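Local coordinates for protein HAD hydrolase, family IA, variant 3 (Entamoeba histolytica, PDB 6W04) that is probably a magnesium-dependent hydrolase of the haloacid dehalogenase superfamily, possibly acting in carbohydrate metabolism, at residues L75-L80 and V116-Q121. Numbering follows the deposited sequence. Where two conformers were deposited one is given.
Sequences LYRTML and VQVFIQ
The F119 ring takes its partners from helix 62-82 at the rim: L80 CD2 sits at the edge, in the ring plane, 3.6 Å from F119 CE1, and the hydroxyl of Y76 also comes in near that plane, with Y76 OH 3.5 Å from the same F119 CE1. One face of F119 carries the backbone N of V116, one turn back in its own helix, 4.0 Å above the plane and displaced toward the rim. Y76 likewise offers an edge, its CE2 lying 4.0 Å from F119 CE1, and the two aromatic side chains cross at about a right angle. F119 also stacks with F8, and Y76 with H19. CG of Y76 is anti to the backbone N (chi1 164°), a turn that carries the ring end nearer to F119 than the CB direction alone would suggest. The phenol oxygen is hydrogen-bonded to OD2 of D15, which satisfies this buried polar atom. The segments 75-80 and 116-121 run nearly parallel (7°), their axes 10.2 Å apart at closest approach. Helix 62-82 belongs to the helical cap and helix 113-123 follows strand 105-112 of the Rossmann-like HAD core, so the contact joins cap to core; F119 also touches N9, a ligand of the bound magnesium. The CB of V118 is directed toward helix 62-82: its CG2 rests against the aliphatic stem of R77, 3.8 Å from R77 CG, and its CG1 meets L80 CD2 at 4.0 Å. In the conformer given, R77 NE is hydrogen-bonded to OD1 of N115 and NH1 forms a salt bridge with E70.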
ATOM      1  N   LEU A  75      10.105   1.036 -15.006  1.00 23.86           N
ATOM      2  CA  LEU A  75      10.382  -0.402 -15.094  1.00 25.10           C
ATOM      3  C   LEU A  75       9.302  -1.201 -14.361  1.00 26.97           C
ATOM      4  O   LEU A  75       8.759  -2.175 -14.894  1.00 28.36           O
ATOM      5  CB  LEU A  75      11.776  -0.711 -14.543  1.00 30.51           C
ATOM      6  CG  LEU A  75      12.251  -2.180 -14.423  1.00 39.31           C
ATOM      7  CD1 LEU A  75      12.093  -2.964 -15.729  1.00 32.45           C
ATOM      8  CD2 LEU A  75      13.739  -2.254 -13.959  1.00 37.51           C
ATOM      9  N   TYR A  76       8.946  -0.773 -13.151  1.00 24.59           N
ATOM     10  CA  TYR A  76       7.918  -1.463 -12.378  1.00 25.64           C
ATOM     11  C   TYR A  76       6.580  -1.516 -13.115  1.00 23.66           C
ATOM     12  O   TYR A  76       5.951  -2.582 -13.203  1.00 29.59           O
ATOM     13  CB  TYR A  76       7.766  -0.780 -11.017  1.00 27.99           C
ATOM     14  CG  TYR A  76       6.496  -1.138 -10.295  1.00 27.00           C
ATOM     15  CD1 TYR A  76       6.388  -2.347  -9.607  1.00 29.54           C
ATOM     16  CD2 TYR A  76       5.397  -0.276 -10.299  1.00 21.96           C
ATOM     17  CE1 TYR A  76       5.198  -2.696  -8.948  1.00 25.86           C
ATOM     18  CE2 TYR A  76       4.208  -0.605  -9.616  1.00 27.78           C
ATOM     19  CZ  TYR A  76       4.138  -1.839  -8.945  1.00 24.97           C
ATOM     20  OH  TYR A  76       2.989  -2.203  -8.272  1.00 29.52           O
ATOM     21  N   ARG A  77       6.121  -0.373 -13.645  1.00 26.00           N
ATOM     22  CA  ARG A  77       4.831  -0.326 -14.337  0.61 29.71           C
ATOM     23  C   ARG A  77       4.803  -1.265 -15.521  1.00 30.53           C
ATOM     24  O   ARG A  77       3.785  -1.911 -15.784  1.00 29.88           O
ATOM     25  CB  ARG A  77       4.533   1.081 -14.853  0.61 31.14           C
ATOM     26  CG  ARG A  77       4.168   2.042 -13.820  0.61 31.41           C
ATOM     27  CD  ARG A  77       4.139   3.420 -14.426  0.61 33.72           C
ATOM     28  NE  ARG A  77       4.637   4.363 -13.449  0.61 28.14           N
ATOM     29  CZ  ARG A  77       5.366   5.426 -13.747  0.61 36.29           C
ATOM     30  NH1 ARG A  77       5.775   6.213 -12.772  0.61 31.94           N
ATOM     31  NH2 ARG A  77       5.675   5.696 -15.013  0.61 37.96           N
ATOM     32  N   THR A  78       5.898  -1.305 -16.277  1.00 28.85           N
ATOM     33  CA  THR A  78       5.977  -2.154 -17.454  1.00 36.72           C
ATOM     34  C   THR A  78       5.906  -3.624 -17.061  1.00 32.37           C
ATOM     35  O   THR A  78       5.161  -4.409 -17.663  1.00 28.43           O
ATOM     36  CB  THR A  78       7.270  -1.831 -18.197  1.00 30.33           C
ATOM     37  OG1 THR A  78       7.216  -0.469 -18.624  1.00 35.62           O
ATOM     38  CG2 THR A  78       7.433  -2.723 -19.403  1.00 37.44           C
ATOM     39  N   MET A  79       6.665  -4.004 -16.032  1.00 24.64           N
ATOM     40  CA  MET A  79       6.644  -5.385 -15.545  1.00 22.75           C
ATOM     41  C   MET A  79       5.281  -5.760 -14.962  1.00 22.83           C
ATOM     42  O   MET A  79       4.756  -6.847 -15.241  1.00 30.33           O
ATOM     43  CB  MET A  79       7.745  -5.579 -14.500  1.00 24.19           C
ATOM     44  CG  MET A  79       9.165  -5.345 -15.064  1.00 29.15           C
ATOM     45  SD  MET A  79       9.727  -6.639 -16.243  1.00 41.16           S
ATOM     46  CE  MET A  79       9.424  -8.118 -15.258  1.00 42.55           C
ATOM     47  N   LEU A  80       4.708  -4.883 -14.131  1.00 21.15           N
ATOM     48  CA  LEU A  80       3.402  -5.132 -13.543  1.00 24.59           C
ATOM     49  C   LEU A  80       2.340  -5.365 -14.618  1.00 29.93           C
ATOM     50  O   LEU A  80       1.554  -6.318 -14.528  1.00 26.16           O
ATOM     51  CB  LEU A  80       2.986  -3.976 -12.623  1.00 24.13           C
ATOM     52  CG  LEU A  80       1.609  -4.238 -11.985  1.00 25.21           C
ATOM     53  CD1 LEU A  80       1.770  -5.437 -10.999  1.00 27.62           C
ATOM     54  CD2 LEU A  80       1.104  -3.033 -11.239  1.00 27.08           C
ATOM     55  N   VAL A 116      -0.686   4.562 -10.335  1.00 26.05           N
ATOM     56  CA  VAL A 116      -2.125   4.401 -10.127  1.00 25.14           C
ATOM     57  C   VAL A 116      -2.834   4.228 -11.466  1.00 29.81           C
ATOM     58  O   VAL A 116      -3.779   3.442 -11.592  1.00 30.50           O
ATOM     59  CB  VAL A 116      -2.692   5.602  -9.343  1.00 27.60           C
ATOM     60  CG1 VAL A 116      -4.213   5.560  -9.347  1.00 30.48           C
ATOM     61  CG2 VAL A 116      -2.163   5.629  -7.895  1.00 29.65           C
ATOM     62  N   GLN A 117      -2.386   4.966 -12.485  1.00 26.62           N
ATOM     63  CA  GLN A 117      -2.928   4.796 -13.829  1.00 27.94           C
ATOM     64  C   GLN A 117      -2.813   3.345 -14.279  1.00 27.92           C
ATOM     65  O   GLN A 117      -3.751   2.784 -14.858  1.00 28.14           O
ATOM     66  CB  GLN A 117      -2.194   5.738 -14.792  1.00 31.29           C
ATOM     67  CG  GLN A 117      -2.753   5.800 -16.201  1.00 35.10           C
ATOM     68  CD  GLN A 117      -2.146   6.928 -17.041  1.00 32.75           C
ATOM     69  OE1 GLN A 117      -2.360   8.116 -16.781  1.00 35.53           O
ATOM     70  NE2 GLN A 117      -1.421   6.556 -18.072  1.00 29.17           N
ATOM     71  N   VAL A 118      -1.677   2.711 -14.002  1.00 27.30           N
ATOM     72  CA  VAL A 118      -1.510   1.308 -14.371  1.00 24.63           C
ATOM     73  C   VAL A 118      -2.436   0.425 -13.541  1.00 23.07           C
ATOM     74  O   VAL A 118      -3.085  -0.488 -14.077  1.00 28.35           O
ATOM     75  CB  VAL A 118      -0.024   0.908 -14.229  1.00 26.35           C
ATOM     76  CG1 VAL A 118       0.154  -0.607 -14.261  1.00 23.66           C
ATOM     77  CG2 VAL A 118       0.764   1.533 -15.371  1.00 24.99           C
ATOM     78  N   PHE A 119      -2.529   0.691 -12.226  1.00 25.57           N
ATOM     79  CA  PHE A 119      -3.410  -0.088 -11.353  1.00 29.44           C
ATOM     80  C   PHE A 119      -4.846  -0.077 -11.862  1.00 28.81           C
ATOM     81  O   PHE A 119      -5.487  -1.132 -11.954  1.00 28.87           O
ATOM     82  CB  PHE A 119      -3.394   0.453  -9.919  1.00 25.80           C
ATOM     83  CG  PHE A 119      -2.045   0.490  -9.274  1.00 30.85           C
ATOM     84  CD1 PHE A 119      -1.009  -0.321  -9.706  1.00 23.27           C
ATOM     85  CD2 PHE A 119      -1.832   1.333  -8.185  1.00 25.77           C
ATOM     86  CE1 PHE A 119       0.235  -0.252  -9.076  1.00 26.67           C
ATOM     87  CE2 PHE A 119      -0.608   1.398  -7.556  1.00 30.82           C
ATOM     88  CZ  PHE A 119       0.428   0.602  -7.995  1.00 28.61           C
ATOM     89  N   ILE A 120      -5.377   1.118 -12.163  1.00 28.59           N
ATOM     90  CA  ILE A 120      -6.751   1.243 -12.655  1.00 28.04           C
ATOM     91  C   ILE A 120      -6.910   0.504 -13.972  1.00 32.72           C
ATOM     92  O   ILE A 120      -7.865  -0.249 -14.174  1.00 29.32           O
ATOM     93  CB  ILE A 120      -7.141   2.728 -12.803  1.00 30.57           C
ATOM     94  CG1 ILE A 120      -7.128   3.411 -11.428  1.00 31.81           C
ATOM     95  CG2 ILE A 120      -8.501   2.870 -13.491  1.00 31.97           C
ATOM     96  CD1 ILE A 120      -7.154   4.946 -11.494  1.00 36.49           C
ATOM     97  N   GLN A 121      -5.973   0.724 -14.896  1.00 30.23           N
ATOM     98  CA  GLN A 121      -6.015   0.081 -16.199  1.00 31.11           C
ATOM     99  C   GLN A 121      -5.989  -1.442 -16.070  1.00 33.11           C
ATOM    100  O   GLN A 121      -6.830  -2.147 -16.641  1.00 30.86           O
ATOM    101  CB  GLN A 121      -4.820   0.583 -17.018  1.00 32.11           C
ATOM    102  CG  GLN A 121      -5.014   0.792 -18.495  1.00 54.48           C
ATOM    103  CD  GLN A 121      -3.938   1.722 -19.086  1.00 62.92           C
ATOM    104  OE1 GLN A 121      -4.086   2.219 -20.201  1.00 70.25           O
ATOM    105  NE2 GLN A 121      -2.853   1.962 -18.325  1.00 50.98           N
TER